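Local coordinates for protein (superoxide dismutase) (Aquifex pyrophilus, PDB 1COJ), which disposes of superoxide radicals in a hyperthermophilic bacterium, using one iron ion per subunit to convert them to hydrogen peroxide and oxygen, at residues 51-54 with 55-58; 161-164 with 165-169; 196-199 with 200-204. All blocks are in the same frame, centred on the assembly; numbering follows the deposited sequence.

Interaction 1 (51-54 with 55-58); sequences FADR and SKAN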
loop_
_atom_site.group_PDB
_atom_site.type_symbol
_atom_site.label_atom_id
_atom_site.label_comp_id
_atom_site.label_asym_id
_atom_site.label_seq_id
_atom_site.Cartn_x
_atom_site.Cartn_y
_atom_site.Cartn_z
ATOM N N PHE A 51 22.472 8.532 -12.340
ATOM C CA PHE A 51 21.971 7.605 -11.333
ATOM C C PHE A 51 20.464 7.440 -11.541
ATOM O O PHE A 51 19.968 6.328 -11.727
ATOM C CB PHE A 51 22.246 8.141 -9.926
ATOM C CG PHE A 51 21.790 7.222 -8.830
ATOM C CD1 PHE A 51 22.495 6.059 -8.541
ATOM C CD2 PHE A 51 20.654 7.516 -8.087
ATOM C CE1 PHE A 51 22.076 5.200 -7.525
ATOM C CE2 PHE A 51 20.227 6.662 -7.068
ATOM C CZ PHE A 51 20.939 5.504 -6.789
ATOM N N ALA A 52 19.735 8.546 -11.470
ATOM C CA ALA A 52 18.294 8.518 -11.679
ATOM C C ALA A 52 18.068 8.783 -13.161
ATOM O O ALA A 52 17.619 9.859 -13.552
ATOM C CB ALA A 52 17.609 9.591 -10.836
ATOM N N ASP A 53 18.429 7.812 -13.989
ATOM C CA ASP A 53 18.277 7.946 -15.423
ATOM C C ASP A 53 16.803 7.960 -15.813
ATOM O O ASP A 53 16.119 6.941 -15.719
ATOM C CB ASP A 53 19.007 6.809 -16.137
ATOM C CG ASP A 53 19.154 7.058 -17.629
ATOM O OD1 ASP A 53 18.380 7.863 -18.184
ATOM O OD2 ASP A 53 20.052 6.460 -18.249
ATOM N N ARG A 54 16.341 9.105 -16.299
ATOM C CA ARG A 54 14.951 9.262 -16.704
ATOM C C ARG A 54 14.552 8.393 -17.890
ATOM O O ARG A 54 13.405 7.957 -17.976
ATOM C CB ARG A 54 14.638 10.731 -16.991
ATOM C CG ARG A 54 13.757 11.384 -15.936
ATOM C CD ARG A 54 14.439 12.519 -15.190
ATOM N NE ARG A 54 15.483 12.080 -14.269
ATOM C CZ ARG A 54 15.735 12.647 -13.089
ATOM N NH1 ARG A 54 15.016 13.675 -12.658
ATOM N NH2 ARG A 54 16.744 12.214 -12.354
ATOM N N SER A 55 15.499 8.104 -18.781
ATOM C CA SER A 55 15.201 7.281 -19.947
ATOM C C SER A 55 14.946 5.830 -19.569
ATOM O O SER A 55 14.377 5.075 -20.352
ATOM C CB SER A 55 16.320 7.361 -20.990
ATOM O OG SER A 55 17.520 6.781 -20.515
ATOM N N LYS A 56 15.369 5.444 -18.370
ATOM C CA LYS A 56 15.173 4.081 -17.892
ATOM C C LYS A 56 13.947 3.954 -16.988
ATOM O O LYS A 56 13.734 2.908 -16.380
ATOM C CB LYS A 56 16.409 3.594 -17.135
ATOM C CG LYS A 56 17.640 3.397 -17.998
ATOM C CD LYS A 56 18.799 2.872 -17.159
ATOM C CE LYS A 56 20.026 2.566 -18.004
ATOM N NZ LYS A 56 20.492 3.756 -18.772
ATOM N N ALA A 57 13.177 5.030 -16.864
ATOM C CA ALA A 57 11.975 5.029 -16.035
ATOM C C ALA A 57 11.091 3.827 -16.378
ATOM O O ALA A 57 10.725 3.613 -17.538
ATOM C CB ALA A 57 11.210 6.337 -16.217
ATOM N N ASN A 58 10.775 3.035 -15.357
ATOM C CA ASN A 58 9.973 1.830 -15.524
ATOM C C ASN A 58 9.190 1.584 -14.235
ATOM O O ASN A 58 9.733 1.734 -13.137
ATOM C CB ASN A 58 10.904 0.651 -15.833
ATOM C CG ASN A 58 10.155 -0.638 -16.067
ATOM O OD1 ASN A 58 9.828 -1.354 -15.124
ATOM N ND2 ASN A 58 9.866 -0.936 -17.324
#

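Interaction 2 (161-164 with 165-169); sequences VIDT and YEHAY. With FE (Fe (III) ion), chain B.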
loop_
_atom_site.group_PDB
_atom_site.type_symbol
_atom_site.label_atom_id
_atom_site.label_comp_id
_atom_site.label_asym_id
_atom_site.label_seq_id
_atom_site.Cartn_x
_atom_site.Cartn_y
_atom_site.Cartn_z
ATOM N N VAL A 161 -3.470 18.374 12.517
ATOM C CA VAL A 161 -2.780 17.137 12.160
ATOM C C VAL A 161 -2.403 16.329 13.403
ATOM O O VAL A 161 -1.681 16.818 14.274
ATOM C CB VAL A 161 -1.496 17.447 11.345
ATOM C CG1 VAL A 161 -0.776 16.175 10.982
ATOM C CG2 VAL A 161 -1.846 18.223 10.085
ATOM N N ILE A 162 -2.897 15.099 13.487
ATOM C CA ILE A 162 -2.604 14.229 14.621
ATOM C C ILE A 162 -1.779 13.033 14.163
ATOM O O ILE A 162 -2.187 12.285 13.271
ATOM C CB ILE A 162 -3.891 13.688 15.299
ATOM C CG1 ILE A 162 -4.864 14.829 15.602
ATOM C CG2 ILE A 162 -3.531 12.952 16.592
ATOM C CD1 ILE A 162 -6.166 14.373 16.252
ATOM N N ASP A 163 -0.607 12.872 14.766
ATOM C CA ASP A 163 0.287 11.767 14.458
ATOM C C ASP A 163 -0.189 10.532 15.224
ATOM O O ASP A 163 -0.297 10.575 16.450
ATOM C CB ASP A 163 1.714 12.114 14.900
ATOM C CG ASP A 163 2.749 11.132 14.382
ATOM O OD1 ASP A 163 2.374 10.141 13.722
ATOM O OD2 ASP A 163 3.952 11.369 14.601
ATOM N N THR A 164 -0.484 9.443 14.517
ATOM C CA THR A 164 -0.921 8.225 15.187
ATOM C C THR A 164 0.114 7.110 15.083
ATOM O O THR A 164 -0.159 5.965 15.429
ATOM C CB THR A 164 -2.316 7.735 14.701
ATOM O OG1 THR A 164 -2.264 7.396 13.312
ATOM C CG2 THR A 164 -3.368 8.809 14.917
ATOM N N TYR A 165 1.301 7.435 14.571
ATOM C CA TYR A 165 2.379 6.451 14.487
ATOM C C TYR A 165 2.686 6.082 15.927
ATOM O O TYR A 165 2.627 6.935 16.814
ATOM C CB TYR A 165 3.641 7.052 13.873
ATOM C CG TYR A 165 3.762 6.896 12.373
ATOM C CD1 TYR A 165 4.737 6.064 11.820
ATOM C CD2 TYR A 165 2.931 7.607 11.503
ATOM C CE1 TYR A 165 4.888 5.941 10.432
ATOM C CE2 TYR A 165 3.070 7.491 10.109
ATOM C CZ TYR A 165 4.053 6.658 9.581
ATOM O OH TYR A 165 4.223 6.557 8.209
ATOM N N GLU A 166 3.072 4.836 16.155
ATOM C CA GLU A 166 3.367 4.368 17.503
ATOM C C GLU A 166 4.453 5.151 18.232
ATOM O O GLU A 166 4.380 5.322 19.446
ATOM C CB GLU A 166 3.686 2.876 17.480
ATOM C CG GLU A 166 2.502 2.062 16.999
ATOM C CD GLU A 166 2.770 0.575 16.932
ATOM O OE1 GLU A 166 3.897 0.164 16.575
ATOM O OE2 GLU A 166 1.828 -0.191 17.223
ATOM N N HIS A 167 5.438 5.663 17.501
ATOM C CA HIS A 167 6.511 6.427 18.131
ATOM C C HIS A 167 6.026 7.745 18.737
ATOM O O HIS A 167 6.691 8.325 19.595
ATOM C CB HIS A 167 7.669 6.680 17.148
ATOM C CG HIS A 167 7.290 7.478 15.937
ATOM N ND1 HIS A 167 7.595 7.111 14.643
ATOM C CD2 HIS A 167 6.655 8.671 15.836
ATOM C CE1 HIS A 167 7.148 8.070 13.826
ATOM N NE2 HIS A 167 6.569 9.035 14.511
ATOM N N ALA A 168 4.849 8.196 18.315
ATOM C CA ALA A 168 4.292 9.450 18.802
ATOM C C ALA A 168 3.771 9.396 20.243
ATOM O O ALA A 168 3.770 10.420 20.940
ATOM C CB ALA A 168 3.188 9.923 17.868
ATOM N N TYR A 169 3.381 8.207 20.702
ATOM C CA TYR A 169 2.822 8.046 22.048
ATOM C C TYR A 169 3.313 6.855 22.876
ATOM O O TYR A 169 2.988 6.751 24.065
ATOM C CB TYR A 169 1.291 7.984 21.954
ATOM C CG TYR A 169 0.763 6.841 21.103
ATOM C CD1 TYR A 169 0.517 5.587 21.660
ATOM C CD2 TYR A 169 0.530 7.007 19.735
ATOM C CE1 TYR A 169 0.056 4.524 20.881
ATOM C CE2 TYR A 169 0.068 5.951 18.945
ATOM C CZ TYR A 169 -0.164 4.712 19.524
ATOM O OH TYR A 169 -0.587 3.654 18.745
HETATM FE FE FE B . 5.747 10.887 14.006
HETATM O O HOH W 1 4.929 9.992 12.414
#

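Interaction 3 (196-199 with 200-204); sequences RFEK and AMKAY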
loop_
_atom_site.group_PDB
_atom_site.type_symbol
_atom_site.label_atom_id
_atom_site.label_comp_id
_atom_site.label_asym_id
_atom_site.label_seq_id
_atom_site.Cartn_x
_atom_site.Cartn_y
_atom_site.Cartn_z
ATOM N N ARG A 196 -4.085 29.314 10.098
ATOM C CA ARG A 196 -4.085 28.357 8.998
ATOM C C ARG A 196 -5.432 28.422 8.285
ATOM O O ARG A 196 -5.493 28.442 7.055
ATOM C CB ARG A 196 -3.846 26.938 9.514
ATOM C CG ARG A 196 -2.452 26.689 10.058
ATOM C CD ARG A 196 -2.298 25.244 10.506
ATOM N NE ARG A 196 -0.987 24.984 11.097
ATOM C CZ ARG A 196 -0.683 23.896 11.798
ATOM N NH1 ARG A 196 -1.589 22.953 12.001
ATOM N NH2 ARG A 196 0.520 23.773 12.341
ATOM N N PHE A 197 -6.506 28.495 9.066
ATOM C CA PHE A 197 -7.857 28.559 8.517
ATOM C C PHE A 197 -8.079 29.810 7.675
ATOM O O PHE A 197 -8.657 29.738 6.586
ATOM C CB PHE A 197 -8.903 28.488 9.635
ATOM C CG PHE A 197 -10.328 28.503 9.138
ATOM C CD1 PHE A 197 -10.837 27.432 8.408
ATOM C CD2 PHE A 197 -11.161 29.589 9.395
ATOM C CE1 PHE A 197 -12.156 27.438 7.943
ATOM C CE2 PHE A 197 -12.480 29.607 8.936
ATOM C CZ PHE A 197 -12.978 28.531 8.209
ATOM N N GLU A 198 -7.632 30.956 8.185
ATOM C CA GLU A 198 -7.778 32.220 7.473
ATOM C C GLU A 198 -7.116 32.133 6.100
ATOM O O GLU A 198 -7.715 32.498 5.082
ATOM C CB GLU A 198 -7.151 33.358 8.283
ATOM C CG GLU A 198 -7.396 34.754 7.719
ATOM C CD GLU A 198 -8.867 35.186 7.765
ATOM O OE1 GLU A 198 -9.650 34.588 8.540
ATOM O OE2 GLU A 198 -9.240 36.137 7.036
ATOM N N LYS A 199 -5.890 31.618 6.086
ATOM C CA LYS A 199 -5.125 31.469 4.855
ATOM C C LYS A 199 -5.791 30.465 3.923
ATOM O O LYS A 199 -5.886 30.695 2.717
ATOM C CB LYS A 199 -3.697 31.028 5.170
ATOM C CG LYS A 199 -2.907 32.043 5.974
ATOM C CD LYS A 199 -1.467 31.612 6.146
ATOM C CE LYS A 199 -0.650 32.723 6.777
ATOM N NZ LYS A 199 0.800 32.398 6.856
ATOM N N ALA A 200 -6.273 29.362 4.491
ATOM C CA ALA A 200 -6.939 28.320 3.718
ATOM C C ALA A 200 -8.174 28.872 3.000
ATOM O O ALA A 200 -8.373 28.624 1.810
ATOM C CB ALA A 200 -7.317 27.148 4.622
ATOM N N MET A 201 -8.977 29.648 3.722
ATOM C CA MET A 201 -10.183 30.241 3.155
ATOM C C MET A 201 -9.871 31.278 2.076
ATOM O O MET A 201 -10.559 31.341 1.053
ATOM C CB MET A 201 -11.063 30.852 4.245
ATOM C CG MET A 201 -11.735 29.820 5.143
ATOM S SD MET A 201 -12.667 28.553 4.230
ATOM C CE MET A 201 -13.990 29.512 3.562
ATOM N N LYS A 202 -8.837 32.081 2.319
ATOM C CA LYS A 202 -8.431 33.080 1.330
ATOM C C LYS A 202 -7.968 32.368 0.069
ATOM O O LYS A 202 -8.338 32.757 -1.040
ATOM C CB LYS A 202 -7.297 33.951 1.860
ATOM C CG LYS A 202 -7.775 35.285 2.408
ATOM C CD LYS A 202 -6.795 35.925 3.354
ATOM C CE LYS A 202 -7.368 37.197 3.949
ATOM N NZ LYS A 202 -7.077 37.299 5.389
ATOM N N ALA A 203 -7.228 31.275 0.247
ATOM C CA ALA A 203 -6.745 30.473 -0.877
ATOM C C ALA A 203 -7.913 29.853 -1.639
ATOM O O ALA A 203 -7.911 29.831 -2.874
ATOM C CB ALA A 203 -5.802 29.386 -0.390
ATOM N N TYR A 204 -8.912 29.362 -0.908
ATOM C CA TYR A 204 -10.073 28.751 -1.533
ATOM C C TYR A 204 -10.840 29.730 -2.423
ATOM O O TYR A 204 -11.407 29.342 -3.447
ATOM C CB TYR A 204 -11.018 28.146 -0.493
ATOM C CG TYR A 204 -12.256 27.574 -1.134
ATOM C CD1 TYR A 204 -12.163 26.521 -2.045
ATOM C CD2 TYR A 204 -13.510 28.133 -0.898
ATOM C CE1 TYR A 204 -13.290 26.041 -2.711
ATOM C CE2 TYR A 204 -14.644 27.659 -1.555
ATOM C CZ TYR A 204 -14.526 26.613 -2.461
ATOM O OH TYR A 204 -15.643 26.129 -3.102
#

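Interaction 1 (51-54 with 55-58)
Ser55 meets the carboxylate of Asp53 with two donors at once. Its hydroxyl OG reaches Asp53 OD1 at 2.7 Å and its backbone N reaches the same Asp53 OD1 at 3.0 Å. Both come from one face of the carboxylate, well above its plane, and so grip the oxygen together. The hydroxyl can do this because OG sits between the backbone N and the carbonyl carbon (chi1 66°), bent back over the start of the turn. Lys56 follows with the other carboxylate oxygen. Its chain runs extended from CB to CE and then bends at its last torsion (chi4 57°), which brings NZ within 2.8 Å of Asp53 OD2 in a salt bridge. On the way, CG and CD of Lys56 run obliquely across Asp53 CB and OD2.

The bond from Ser55 N makes Asp53 the first residue of an Asx turn, and this turn opens a short 3-10 segment in the loop between helices 21-47 and 63-86, at the surface of the alpha-hairpin domain. Lys56 N donates to Asp53 O at 3.1 Å, closing the first 3-10 turn. With an alanine here in place of Asp53, the ammonium of Lys56 would probably lose its mate and the hydroxyl of Ser55 be set free to turn.

Ala57 N then donates to Arg54 O at 3.1 Å, the second turn of the same type, and its CB lies beside that carbonyl oxygen. Arg54 itself folds back the other way: NE and NH2 both hold Ala52 O, which lies at the edge of the guanidinium and in its plane. NH1 of Arg54 forms a salt bridge with Glu117 of the second subunit, and Ala57 packs on Ala120 of that same neighbouring subunit.

Interaction 2 (161-164 with 165-169)
Asp163 and Thr164 each set an oxygen against the edge of a ring from 165-169. Asp163 OD2 lies near the plane of the His167 imidazole, 3.5 Å from its NE2, while Thr164 O lies in the plane of the Tyr169 ring at its edge, 3.5 Å from CE2. One face of the His167 ring carries CB of Tyr165, and one face of the Tyr169 ring has Glu166 O over its centre. Asp163 to His167 has the Asp-x-x-x-His spacing of the iron/manganese superoxide dismutase signature, where strand 157-163 ends in a turn just before helix 170-173.

Asp163 OD2 and His167 NE2 stay close because both bind the iron(III) ion, at 2.0 Å and 2.1 Å, with the carboxylate and imidazole planes 76° apart. His27, His81 and a water complete its five ligands. Second-shell contacts probably help to place the two ligands: Ala168 CB packs against the Asp163 carboxylate, and His167 ND1 is hydrogen-bonded to Glu166 of the fourth subunit. The other carboxylate oxygen, Asp163 OD1, receives a weak bond from the iron-bound water and a nearly straight one from Tyr165 N at 3.0 Å, arriving from above the carboxylate plane.

Interaction 3 (196-199 with 200-204)
Phe197 and Met201 lie side by side and point the same way, with the CG methylene of Met201 over one face of the ring. This CG stands 3.8 Å from the centroid of the Phe197 ring, 20° off the normal, in a CH-pi contact, and comes within 3.6 Å of Phe197 CZ. The sulfur adds a Met-aromatic contact from an oblique position, with SD 4.6 Å from the centroid of the Phe197 ring. With CG anti to the backbone N (chi1 -178°), the Phe197 ring leans toward the next helical turn and so meets this methylene.

This is an i to i+4 pairing within helix 190-207. The backbone bonds keep the same spacing, as in Met201 N to Phe197 O at 2.9 Å. The Phe197 side of the helix packs on helix 98-107, and Ala200 faces strands 128-134 and 157-163.

On the exposed side, Glu198 and Lys202 slant across each other. The glutamate chain bends at its second torsion (chi2 66°) to bring its carboxylate round, and Lys202 NZ meets Glu198 OE2 at 3.0 Å on the anti lone pair, forming a salt bridge. Lys199 and Lys202 pack on Ala206, and Ala203 on Leu207, both of the second subunit.

The three contacts follow one another along the chain without touching. Interaction 2 carries two of the iron ligands. Interaction 3 comes nearest to it, about 5 Å between closest atoms although their centres are 26 Å apart, on opposite sides of the chain's centre. From helix 190-207 the Arg196 side chain hydrogen-bonds to Leu159 O, in the same strand that ends at Asp163, and lies about 10 Å from the ligand His81. Interaction 1 is remote, its nearest atoms about 22 Å from interaction 2 and about 29 Å from interaction 3. Interactions 1 and 3 both meet the second subunit, whereas interaction 2 meets the fourth beside the metal site.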